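Local coordinates for cellulose-binding protein (Saccharophagus degradans, PDB 2YHG) that probably binds polysaccharide and may hydrolyse glycosidic bonds through its nucleoside hydrolase-like domain, the present chain being the C-terminal part of a longer cellulose-binding protein, at residues G387-S392 against A399-P404; Y204-S209 against A276-M281. All coordinates share one frame; numbering follows the deposited sequence. Where two conformers were deposited one is given.

Interaction 1 (G387-S392 against A399-P404)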
loop_
_atom_site.group_PDB
_atom_site.type_symbol
_atom_site.label_atom_id
_atom_site.label_comp_id
_atom_site.label_asym_id
_atom_site.label_seq_id
_atom_site.Cartn_x
_atom_site.Cartn_y
_atom_site.Cartn_z
ATOM N N GLY A 387 4.773 26.677 8.614
ATOM C CA GLY A 387 5.814 26.940 9.586
ATOM C C GLY A 387 6.220 25.728 10.392
ATOM O O GLY A 387 5.881 24.582 10.075
ATOM N N SER A 388 7.068 25.990 11.370
ATOM C CA SER A 388 7.579 24.968 12.268
ATOM C C SER A 388 6.659 24.861 13.488
ATOM O O SER A 388 5.933 25.803 13.833
ATOM C CB SER A 388 9.008 25.280 12.708
ATOM O OG SER A 388 9.054 26.515 13.390
ATOM N N VAL A 389 6.690 23.678 14.100
ATOM C CA VAL A 389 5.829 23.365 15.219
ATOM C C VAL A 389 6.660 22.707 16.287
ATOM O O VAL A 389 7.244 21.654 16.054
ATOM C CB VAL A 389 4.658 22.434 14.796
ATOM C CG1 VAL A 389 3.827 22.005 16.027
ATOM C CG2 VAL A 389 3.788 23.098 13.762
ATOM N N SER A 390 6.687 23.309 17.467
ATOM C CA SER A 390 7.415 22.769 18.600
ATOM C C SER A 390 6.628 21.695 19.343
ATOM O O SER A 390 5.432 21.858 19.619
ATOM C CB SER A 390 7.761 23.906 19.557
ATOM O OG SER A 390 8.525 24.881 18.901
ATOM N N ILE A 391 7.326 20.622 19.680
ATOM C CA ILE A 391 6.778 19.546 20.484
ATOM C C ILE A 391 7.669 19.359 21.693
ATOM O O ILE A 391 8.840 19.035 21.555
ATOM C CB ILE A 391 6.705 18.198 19.698
ATOM C CG1 ILE A 391 5.977 18.363 18.369
ATOM C CG2 ILE A 391 6.083 17.118 20.585
ATOM C CD1 ILE A 391 6.074 17.137 17.484
ATOM N N SER A 392 7.120 19.589 22.878
ATOM C CA SER A 392 7.837 19.331 24.105
ATOM C C SER A 392 7.760 17.855 24.502
ATOM O O SER A 392 6.743 17.210 24.245
ATOM C CB SER A 392 7.282 20.215 25.211
ATOM O OG SER A 392 7.330 21.602 24.850
ATOM N N ALA A 399 3.683 13.926 25.428
ATOM C CA ALA A 399 4.228 15.087 24.708
ATOM C C ALA A 399 3.216 16.247 24.688
ATOM O O ALA A 399 2.017 16.065 24.935
ATOM C CB ALA A 399 4.659 14.702 23.276
ATOM N N ASN A 400 3.695 17.437 24.329
ATOM C CA ASN A 400 2.819 18.617 24.247
ATOM C C ASN A 400 3.171 19.402 23.021
ATOM O O ASN A 400 4.317 19.789 22.824
ATOM C CB ASN A 400 2.874 19.541 25.484
ATOM C CG ASN A 400 2.180 18.963 26.648
ATOM O OD1 ASN A 400 0.967 19.077 26.801
ATOM N ND2 ASN A 400 2.933 18.232 27.463
ATOM N N VAL A 401 2.171 19.627 22.182
ATOM C CA VAL A 401 2.328 20.324 20.919
ATOM C C VAL A 401 1.884 21.760 21.067
ATOM O O VAL A 401 0.758 22.035 21.473
ATOM C CB VAL A 401 1.490 19.627 19.822
ATOM C CG1 VAL A 401 1.703 20.344 18.499
ATOM C CG2 VAL A 401 1.826 18.169 19.721
ATOM N N GLN A 402 2.759 22.694 20.710
ATOM C CA GLN A 402 2.411 24.099 20.701
ATOM C C GLN A 402 1.827 24.460 19.348
ATOM O O GLN A 402 2.548 24.449 18.348
ATOM C CB GLN A 402 3.657 24.923 21.007
ATOM C CG GLN A 402 4.072 24.811 22.432
ATOM C CD GLN A 402 5.149 25.798 22.787
ATOM O OE1 GLN A 402 6.312 25.553 22.511
ATOM N NE2 GLN A 402 4.756 26.987 23.236
ATOM N N ILE A 403 0.549 24.782 19.304
ATOM C CA ILE A 403 -0.108 25.167 18.059
ATOM C C ILE A 403 0.159 26.644 17.836
ATOM O O ILE A 403 -0.249 27.487 18.630
ATOM C CB ILE A 403 -1.616 24.940 18.139
ATOM C CG1 ILE A 403 -1.966 23.526 18.560
ATOM C CG2 ILE A 403 -2.274 25.345 16.819
ATOM C CD1 ILE A 403 -1.471 22.448 17.626
ATOM N N PRO A 404 0.877 27.012 16.764
ATOM C CA PRO A 404 1.225 28.436 16.591
ATOM C C PRO A 404 0.003 29.322 16.532
ATOM O O PRO A 404 -1.019 28.983 15.956
ATOM C CB PRO A 404 2.013 28.439 15.277
ATOM C CG PRO A 404 2.654 27.064 15.264
ATOM C CD PRO A 404 1.536 26.164 15.751
HETATM O O HOH W 1 4.970 25.616 17.733
#

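Interaction 2 (Y204-S209 against A276-M281)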
loop_
_atom_site.group_PDB
_atom_site.type_symbol
_atom_site.label_atom_id
_atom_site.label_comp_id
_atom_site.label_asym_id
_atom_site.label_seq_id
_atom_site.Cartn_x
_atom_site.Cartn_y
_atom_site.Cartn_z
ATOM N N TYR A 204 -5.824 8.488 -8.906
ATOM C CA TYR A 204 -4.885 7.722 -9.739
ATOM C C TYR A 204 -3.467 8.181 -9.405
ATOM O O TYR A 204 -3.137 9.348 -9.594
ATOM C CB TYR A 204 -5.189 7.939 -11.230
ATOM C CG TYR A 204 -4.428 7.047 -12.148
ATOM C CD1 TYR A 204 -3.056 7.164 -12.301
ATOM C CD2 TYR A 204 -5.074 6.076 -12.880
ATOM C CE1 TYR A 204 -2.357 6.300 -13.124
ATOM C CE2 TYR A 204 -4.381 5.208 -13.693
ATOM C CZ TYR A 204 -3.025 5.316 -13.821
ATOM O OH TYR A 204 -2.370 4.446 -14.658
ATOM N N ILE A 205 -2.674 7.253 -8.900
ATOM C CA ILE A 205 -1.259 7.449 -8.629
ATOM C C ILE A 205 -0.437 6.698 -9.652
ATOM O O ILE A 205 -0.680 5.510 -9.882
ATOM C CB ILE A 205 -0.903 6.874 -7.217
ATOM C CG1 ILE A 205 -1.599 7.658 -6.111
ATOM C CG2 ILE A 205 0.610 6.816 -7.030
ATOM C CD1 ILE A 205 -1.573 6.967 -4.777
ATOM N N ARG A 206 0.523 7.366 -10.299
ATOM C CA ARG A 206 1.581 6.706 -11.067
ATOM C C ARG A 206 2.879 6.943 -10.313
ATOM O O ARG A 206 3.469 8.022 -10.407
ATOM C CB ARG A 206 1.655 7.162 -12.526
ATOM C CG ARG A 206 2.744 6.502 -13.328
ATOM C CD ARG A 206 2.688 6.770 -14.827
ATOM N NE ARG A 206 1.636 5.989 -15.454
ATOM C CZ ARG A 206 1.344 6.021 -16.751
ATOM N NH1 ARG A 206 1.868 6.943 -17.543
ATOM N NH2 ARG A 206 0.511 5.122 -17.269
ATOM N N ALA A 207 3.273 5.967 -9.515
ATOM C CA ALA A 207 4.446 6.083 -8.665
ATOM C C ALA A 207 5.694 5.761 -9.453
ATOM O O ALA A 207 5.744 4.739 -10.153
ATOM C CB ALA A 207 4.332 5.141 -7.483
ATOM N N ARG A 208 6.710 6.588 -9.326
ATOM C CA ARG A 208 7.940 6.373 -10.064
ATOM C C ARG A 208 9.175 6.264 -9.208
ATOM O O ARG A 208 10.202 5.732 -9.658
ATOM C CB ARG A 208 8.130 7.467 -11.084
ATOM C CG ARG A 208 6.988 7.584 -12.076
ATOM C CD ARG A 208 7.255 8.735 -13.066
ATOM N NE ARG A 208 7.171 10.011 -12.378
ATOM C CZ ARG A 208 7.758 11.122 -12.828
ATOM N NH1 ARG A 208 8.410 11.130 -13.994
ATOM N NH2 ARG A 208 7.747 12.206 -12.066
ATOM N N SER A 209 9.127 6.752 -7.977
ATOM C CA SER A 209 10.324 6.784 -7.143
ATOM C C SER A 209 10.341 5.584 -6.204
ATOM O O SER A 209 10.247 5.719 -4.963
ATOM C CB SER A 209 10.422 8.099 -6.363
ATOM O OG SER A 209 10.646 9.214 -7.209
ATOM N N ALA A 276 1.258 16.820 -14.913
ATOM C CA ALA A 276 0.813 16.606 -16.282
ATOM C C ALA A 276 1.779 15.708 -17.043
ATOM O O ALA A 276 3.001 15.834 -16.947
ATOM C CB ALA A 276 0.711 17.958 -17.022
ATOM N N GLY A 277 1.234 14.798 -17.838
ATOM C CA GLY A 277 2.006 14.055 -18.788
ATOM C C GLY A 277 3.032 13.122 -18.197
ATOM O O GLY A 277 4.058 12.848 -18.809
ATOM N N VAL A 278 2.743 12.545 -17.033
ATOM C CA VAL A 278 3.690 11.631 -16.363
ATOM C C VAL A 278 3.883 10.415 -17.280
ATOM O O VAL A 278 2.929 9.674 -17.555
ATOM C CB VAL A 278 3.201 11.192 -14.985
ATOM C CG1 VAL A 278 4.193 10.238 -14.361
ATOM C CG2 VAL A 278 3.016 12.382 -14.070
ATOM N N ARG A 279 5.089 10.206 -17.771
ATOM C CA ARG A 279 5.342 9.168 -18.758
ATOM C C ARG A 279 5.649 7.819 -18.129
ATOM O O ARG A 279 6.322 7.740 -17.098
ATOM C CB ARG A 279 6.477 9.582 -19.688
ATOM C CG ARG A 279 6.224 10.860 -20.482
ATOM C CD ARG A 279 4.954 10.806 -21.294
ATOM N NE ARG A 279 4.846 11.943 -22.197
ATOM C CZ ARG A 279 3.712 12.553 -22.556
ATOM N NH1 ARG A 279 2.565 12.294 -21.965
ATOM N NH2 ARG A 279 3.734 13.427 -23.566
ATOM N N GLY A 280 5.194 6.782 -18.793
ATOM C CA GLY A 280 5.467 5.405 -18.415
ATOM C C GLY A 280 6.864 4.968 -18.811
ATOM O O GLY A 280 7.691 5.745 -19.284
ATOM N N MET A 281 7.112 3.689 -18.621
ATOM C CA MET A 281 8.405 3.098 -18.884
ATOM C C MET A 281 8.708 3.020 -20.364
ATOM O O MET A 281 7.855 3.178 -21.227
ATOM C CB MET A 281 8.465 1.711 -18.255
ATOM C CG MET A 281 8.250 1.722 -16.745
ATOM S SD MET A 281 8.569 0.161 -15.898
ATOM C CE MET A 281 10.350 0.248 -15.752
HETATM O O HOH W 2 8.249 9.504 -16.242
#

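Interaction 1 (G387-S392 against A399-P404)
An antiparallel beta hairpin at the protein surface brings Ile391 and Ser392 against Asn400 and Val401, at the edge of a three-stranded sheet in the C-terminal beta domain. Ser392 and Asn400 form a hydrogen-bonded pair: Ser392 N donates to Asn400 O at 2.8 Å, in the carbonyl plane, and Asn400 N returns a bond to Ser392 O at 3.1 Å. Gln402 N then reaches Ser390 O at 3.0 Å in an almost straight bond (171° at the hydrogen). Between these rungs, Ile391 and Val401 make a non-hydrogen-bonded pair whose side chains turn to the face lined by Trp376 of strand 372-378 and Ile414 of strand 411-420, so the hairpin packs on the larger sheet as in a beta sandwich. Within that layer the CG2 branch of Ile391 lies 3.9 Å from Ala399 CB. Val389 continues the apolar row: its CG1, anti to the backbone N (chi1 175°), meets Val401 CG1 at 3.7 Å, the two side chains crossing at a slant, while CG2 turns to the ring of Pro404. At the Ser390-Gln402 level the second direct bond is replaced by a water that accepts from Ser390 N at 2.9 Å and donates to Gln402 O at 2.8 Å.

Interaction 2 (Y204-S209 against A276-M281)
Arg206, from within the strand 203-207, and Arg208, just past its end, both pack against the CG1 methyl of Val278 in the loop 276-281. Arg206 NH1 donates to Val278 O at 2.9 Å; the bond is bent, 136° at the hydrogen, and the oxygen lies 16° out of the guanidinium plane. With CG anti to the backbone N (chi1 180°) and a bend at chi3, Arg206 runs past Val278 and brings its CD to 3.8 Å from Val278 CG1. One face of its guanidinium is covered by Gly280 CA. Arg208 meets Val278 CG1 with its CD, its NE (3.6 Å) and a face of its guanidinium. At the edge of that group, a water accepts from Arg208 NH1 at 2.8 Å and donates to Arg279 O at 2.7 Å. Further out, salt bridges to Asp184 and Asp288 and a hydrogen bond to Thr193 fix the rotation of the Arg206 head and probably balance its charge. Asp288 also accepts from Gly280 N, and Tyr294 OH bonds Val278 O. Backbone bonds of Tyr204 and Arg206 to Tyr297 flank strand 203-207, the last in the order 3-2-1-4-5-6 of the parallel sheet, the Rossmann-like core of a nucleoside hydrolase-like domain.

How the interactions relate
From the N terminus, interaction 2 comes first: it closes a long excursion of 66 residues, with several helices, that leaves the last strand of the parallel sheet and returns as the loop between strands 273-276 and 295-298. Interaction 1 opens only after that loop is shut and closes a short turn of six residues. Interaction 2 thus joins the last strand of the parallel sheet to the loop 276-281, and interaction 1 joins the two strands of a hairpin in the C-terminal beta domain. Their centres lie 35 Å apart and their nearest atoms about 24 Å. Neither nests in nor crosses the other, which makes the pair an example of contacts in series.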